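Local coordinates for protein pyocin-S2 (Pseudomonas aeruginosa, PDB 4QKO) that kills sensitive bacterial cells as a bacteriocin, breaking down their chromosomal DNA through the C-terminal HNH nuclease domain described here and blocking lipid synthesis, at residues I98-V104 with N117-P123; V17-L22 with L66-F70. All blocks are in the same frame, centred on the assembly; numbering follows the deposited sequence.

Overall arrangement
Contact 1 is buried near the centre of the nuclease domain, where strands 99-102 and 118-121 pair beside the magnesium ion; contact 2 lies farther out and is only partly buried, joining two loops, 17-22 and 66-70. Their centres are about 17 Å apart, yet they meet through Leu22, which packs on Ile98 and Ala120, and both rest on helix 49-62. The chemistry follows the place. In contact 1 regular backbone hydrogen bonds set the spacing and one face carries a metal-binding histidine. Contact 2 has no strand pairing, and there a glutamine side chain, a water and a small apolar cluster join chain segments of irregular shape.

Contact 1: I98-V104 with N117-P123. With MG (magnesium ion), chain O.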
# COMPACT_ATOMS: atom_id res chain seq x y z
N ILE B 98 4.55 -0.68 1.60
CA ILE B 98 5.10 -1.09 2.87
C ILE B 98 5.75 -2.49 2.72
O ILE B 98 5.16 -3.46 2.11
CB ILE B 98 4.05 -1.14 3.97
CG1 ILE B 98 3.52 0.26 4.42
CG2 ILE B 98 4.58 -1.83 5.19
CD1 ILE B 98 4.52 1.14 5.18
N GLU B 99 6.94 -2.60 3.30
CA GLU B 99 7.70 -3.85 3.30
C GLU B 99 7.90 -4.38 4.72
O GLU B 99 8.06 -3.63 5.64
CB GLU B 99 9.07 -3.68 2.60
CG GLU B 99 8.93 -3.25 1.14
CD GLU B 99 10.23 -2.74 0.47
OE1 GLU B 99 11.29 -2.72 1.13
OE2 GLU B 99 10.20 -2.34 -0.73
N ILE B 100 7.95 -5.70 4.87
CA ILE B 100 8.25 -6.35 6.15
C ILE B 100 9.67 -6.89 6.11
O ILE B 100 9.98 -7.68 5.20
CB ILE B 100 7.23 -7.47 6.38
CG1 ILE B 100 5.88 -6.82 6.61
CG2 ILE B 100 7.56 -8.29 7.61
CD1 ILE B 100 4.72 -7.77 6.67
N HIS B 101 10.50 -6.40 7.04
CA HIS B 101 11.99 -6.64 7.17
C HIS B 101 12.19 -7.46 8.46
O HIS B 101 11.41 -7.30 9.42
CB HIS B 101 12.71 -5.25 7.21
CG HIS B 101 14.01 -5.11 8.02
ND1 HIS B 101 15.27 -5.08 7.43
CD2 HIS B 101 14.23 -4.81 9.33
CE1 HIS B 101 16.19 -4.87 8.35
NE2 HIS B 101 15.59 -4.69 9.51
N HIS B 102 13.24 -8.27 8.47
CA HIS B 102 13.63 -9.00 9.66
C HIS B 102 14.67 -8.20 10.42
O HIS B 102 15.67 -7.75 9.86
CB HIS B 102 14.21 -10.33 9.23
CG HIS B 102 13.17 -11.29 8.77
ND1 HIS B 102 12.67 -11.28 7.48
CD2 HIS B 102 12.44 -12.21 9.44
CE1 HIS B 102 11.73 -12.20 7.37
NE2 HIS B 102 11.57 -12.78 8.54
N LYS B 103 14.48 -8.00 11.70
CA LYS B 103 15.48 -7.27 12.49
C LYS B 103 16.80 -8.03 12.64
O LYS B 103 17.86 -7.44 12.47
CB LYS B 103 14.94 -6.94 13.86
CG LYS B 103 13.59 -6.29 13.81
CD LYS B 103 13.38 -5.37 14.99
CE LYS B 103 12.94 -6.12 16.21
NZ LYS B 103 13.42 -5.37 17.41
N VAL B 104 16.71 -9.31 12.95
CA VAL B 104 17.86 -10.23 12.97
C VAL B 104 17.86 -11.13 11.73
O VAL B 104 16.89 -11.81 11.45
CB VAL B 104 17.86 -11.08 14.26
CG1 VAL B 104 19.07 -12.03 14.30
CG2 VAL B 104 17.85 -10.19 15.49
N ASN B 117 10.69 -10.45 15.54
CA ASN B 117 11.77 -10.23 14.63
C ASN B 117 11.33 -9.37 13.44
O ASN B 117 12.11 -9.21 12.54
CB ASN B 117 12.27 -11.54 14.00
CG ASN B 117 13.71 -11.44 13.45
OD1 ASN B 117 14.47 -10.57 13.83
ND2 ASN B 117 14.05 -12.32 12.53
N LEU B 118 10.04 -9.05 13.35
CA LEU B 118 9.53 -8.33 12.18
C LEU B 118 9.25 -6.86 12.44
O LEU B 118 8.78 -6.47 13.49
CB LEU B 118 8.29 -9.01 11.72
CG LEU B 118 8.45 -10.47 11.42
CD1 LEU B 118 7.13 -10.95 10.97
CD2 LEU B 118 9.50 -10.73 10.37
N VAL B 119 9.56 -6.06 11.44
CA VAL B 119 9.11 -4.65 11.38
C VAL B 119 8.50 -4.28 10.01
O VAL B 119 8.87 -4.83 8.98
CB VAL B 119 10.24 -3.65 11.68
CG1 VAL B 119 10.53 -3.55 13.16
CG2 VAL B 119 11.50 -4.01 10.95
N ALA B 120 7.59 -3.29 9.99
CA ALA B 120 7.03 -2.79 8.77
C ALA B 120 7.81 -1.50 8.56
O ALA B 120 7.85 -0.66 9.47
CB ALA B 120 5.55 -2.49 8.88
N VAL B 121 8.37 -1.38 7.35
CA VAL B 121 9.13 -0.18 6.94
C VAL B 121 8.72 0.35 5.60
O VAL B 121 8.33 -0.39 4.70
CB VAL B 121 10.62 -0.45 6.88
CG1 VAL B 121 11.15 -0.50 8.31
CG2 VAL B 121 10.94 -1.76 6.21
N THR B 122 8.89 1.65 5.42
CA THR B 122 8.75 2.18 4.08
C THR B 122 10.00 1.87 3.29
O THR B 122 11.07 1.67 3.88
CB THR B 122 8.56 3.69 4.08
OG1 THR B 122 9.77 4.33 4.50
CG2 THR B 122 7.44 4.11 4.96
N PRO B 123 9.90 1.89 1.94
CA PRO B 123 11.07 1.76 1.06
C PRO B 123 12.17 2.81 1.34
O PRO B 123 13.38 2.47 1.47
CB PRO B 123 10.46 1.91 -0.34
CG PRO B 123 9.12 1.26 -0.12
CD PRO B 123 8.64 1.86 1.16
MG MG O . 15.13 -5.88 5.39
O HOH W 1 14.76 -7.94 5.68
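Asn117 and Val104 join one end of the hairpin through an amide whose CG stands opposite the backbone N (chi1 -159°), a torsion that carries it across to Val104, just past the end of strand 99-102. There OD1 of Asn117 takes the N-H of Val104 on a lone pair at 2.7 Å, while its ND2 gives a hydrogen to Val104 O at 3.1 Å, in the amide plane. Asparagine suits the place because one flat group can both accept and donate; ND2 also reaches Gly111 O, so both ends of the amide are held.

His102 has its CG opposite the carbonyl carbon (chi1 -74°), and its ring runs alongside Leu118. Methyl CD2 of Leu118 sits over one ring face, 3.7 Å from the centroid, a CH-pi contact displaced toward the rim. Asn117 ND2 lies at the edge in the ring plane, and NE2 of His102 bonds Val112 O. Ile100 and Ala120 continue this apolar face, which leans on helix 49-62 through Trp49 and Phe56.

On the other face, His101 lies beside Val119, whose CG2 meets the ring edge at CD2, 3.3 Å away. ND1, on the other side of the imidazole from CD2, binds the magnesium ion, 2.2 Å away; a water on the metal accepts from His102 N. Between the faces, Glu99 pairs with Val121 and His101 with Val119 through nearly straight backbone bonds. Beta-branched valines favour such extended chain.

Thr122 ends the strand as N-cap of helix 123-130, its OG1 accepting from Arg125 N and also bonding Glu90. His126 of that helix also belongs to the magnesium site, and His130 lies close to His101. Two antiparallel strands followed by a helix around one metal form the beta-beta-alpha-metal finger of HNH nucleases.

Contact 2: V17-L22 with L66-F70; sequences VSGNWL and LSKQF
Gln69 reaches across to Ser18 and Trp21, joining two loops of the colicin/pyocin DNase domain: 17-22, which contains an ST turn at Ser18, and 66-70, in the loop between helices 49-62 and 72-78.

The polar part depends on one amide. With the chain extended beyond CG (chi2 -178°), Gln69 brings its end to the backbone of the other loop. NE2 donates to a lone pair of Ser18 O, in the plane of that carbonyl, at 2.9 Å, and OE1 accepts from Trp21 N at 2.7 Å, the donor tilted 22° from the amide carbonyl plane. Glutamine fits because its length spans the gap and its end offers both donor and acceptor to a chain without strand partners. Within the ST turn, Ser18 OG accepts from Asn20 N, which is consistent with a bend at Gly19 that brings Ser18 O and Trp21 N to the same side chain.

The apolar part lies beside it. Trp21, its CG opposite the backbone N (chi1 168°), turns its indole toward Leu66, whose CD2 is 3.9 Å from CE3 of Trp21; Val17 CG2 approaches the same methyl. The indole is large enough to extend on to helix 49-62, against Phe56, Trp57 and Val60, and its NE1 bonds Pro32 O. Leu22 lays CD2 over the indole face and brings CD1 to the edge of the Phe70 ring, 3.6 Å from CZ.

A water completes the junction: it donates to Gln69 OE1 at 2.7 Å and accepts from Leu22 N at 3.1 Å.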
# COMPACT_ATOMS: atom_id res chain seq x y z
N VAL B 17 0.32 -0.75 19.92
CA VAL B 17 0.57 0.39 19.09
C VAL B 17 -0.49 1.45 19.21
O VAL B 17 -1.56 1.25 19.77
CB VAL B 17 0.73 0.02 17.60
CG1 VAL B 17 1.86 -0.97 17.45
CG2 VAL B 17 -0.56 -0.50 17.02
N SER B 18 -0.15 2.59 18.65
CA SER B 18 -0.94 3.80 18.71
C SER B 18 -2.00 3.95 17.61
O SER B 18 -2.20 3.07 16.72
CB SER B 18 0.03 5.01 18.62
OG SER B 18 0.64 5.11 17.31
N GLY B 19 -2.63 5.12 17.62
CA GLY B 19 -3.53 5.50 16.53
C GLY B 19 -2.86 5.82 15.18
O GLY B 19 -3.56 6.07 14.20
N ASN B 20 -1.53 5.87 15.10
CA ASN B 20 -0.89 6.06 13.79
C ASN B 20 0.25 5.05 13.64
O ASN B 20 1.45 5.39 13.65
CB ASN B 20 -0.41 7.50 13.69
CG ASN B 20 0.29 7.80 12.40
OD1 ASN B 20 0.05 7.15 11.40
ND2 ASN B 20 1.19 8.79 12.42
N TRP B 21 -0.10 3.76 13.57
CA TRP B 21 0.89 2.70 13.57
C TRP B 21 2.02 2.87 12.58
O TRP B 21 3.22 2.83 12.95
CB TRP B 21 0.16 1.36 13.40
CG TRP B 21 0.97 0.19 13.10
CD1 TRP B 21 2.09 -0.22 13.75
CD2 TRP B 21 0.73 -0.77 12.06
NE1 TRP B 21 2.58 -1.34 13.16
CE2 TRP B 21 1.78 -1.71 12.13
CE3 TRP B 21 -0.27 -0.92 11.07
CZ2 TRP B 21 1.88 -2.80 11.24
CZ3 TRP B 21 -0.19 -2.01 10.22
CH2 TRP B 21 0.87 -2.93 10.29
N LEU B 22 1.65 3.07 11.34
CA LEU B 22 2.61 3.15 10.23
C LEU B 22 3.37 4.48 10.15
O LEU B 22 4.35 4.57 9.42
CB LEU B 22 1.97 2.78 8.87
CG LEU B 22 1.60 1.29 8.82
CD1 LEU B 22 1.08 0.92 7.46
CD2 LEU B 22 2.68 0.29 9.24
N LEU B 66 -6.98 -1.02 13.88
CA LEU B 66 -6.04 -0.66 12.84
C LEU B 66 -6.72 -0.29 11.56
O LEU B 66 -6.25 0.56 10.85
CB LEU B 66 -5.09 -1.82 12.55
CG LEU B 66 -4.15 -2.18 13.70
CD1 LEU B 66 -3.54 -3.58 13.52
CD2 LEU B 66 -3.07 -1.09 13.82
N SER B 67 -7.84 -0.92 11.23
CA SER B 67 -8.48 -0.58 9.94
C SER B 67 -8.99 0.85 9.88
O SER B 67 -9.07 1.40 8.81
CB SER B 67 -9.63 -1.56 9.62
OG SER B 67 -10.66 -1.37 10.54
N LYS B 68 -9.20 1.49 11.01
CA LYS B 68 -9.52 2.93 11.02
C LYS B 68 -8.40 3.86 10.50
O LYS B 68 -8.66 5.03 10.16
CB LYS B 68 -9.95 3.39 12.45
CG LYS B 68 -11.03 2.49 13.02
CD LYS B 68 -11.78 3.04 14.21
CE LYS B 68 -10.92 3.20 15.45
NZ LYS B 68 -11.75 3.13 16.70
N GLN B 69 -7.17 3.35 10.42
CA GLN B 69 -6.02 4.14 10.04
C GLN B 69 -5.76 4.11 8.56
O GLN B 69 -4.71 4.60 8.11
CB GLN B 69 -4.76 3.68 10.81
CG GLN B 69 -4.99 3.62 12.33
CD GLN B 69 -3.75 3.22 13.16
OE1 GLN B 69 -2.64 3.23 12.70
NE2 GLN B 69 -3.97 2.93 14.40
N PHE B 70 -6.63 3.42 7.82
CA PHE B 70 -6.46 3.23 6.38
C PHE B 70 -7.68 3.68 5.65
O PHE B 70 -8.78 3.41 6.10
CB PHE B 70 -6.17 1.74 6.03
CG PHE B 70 -4.88 1.27 6.62
CD1 PHE B 70 -3.73 1.39 5.96
CD2 PHE B 70 -4.85 0.69 7.91
CE1 PHE B 70 -2.51 0.98 6.54
CE2 PHE B 70 -3.67 0.32 8.49
CZ PHE B 70 -2.48 0.44 7.80
O HOH W 2 -1.27 2.97 10.38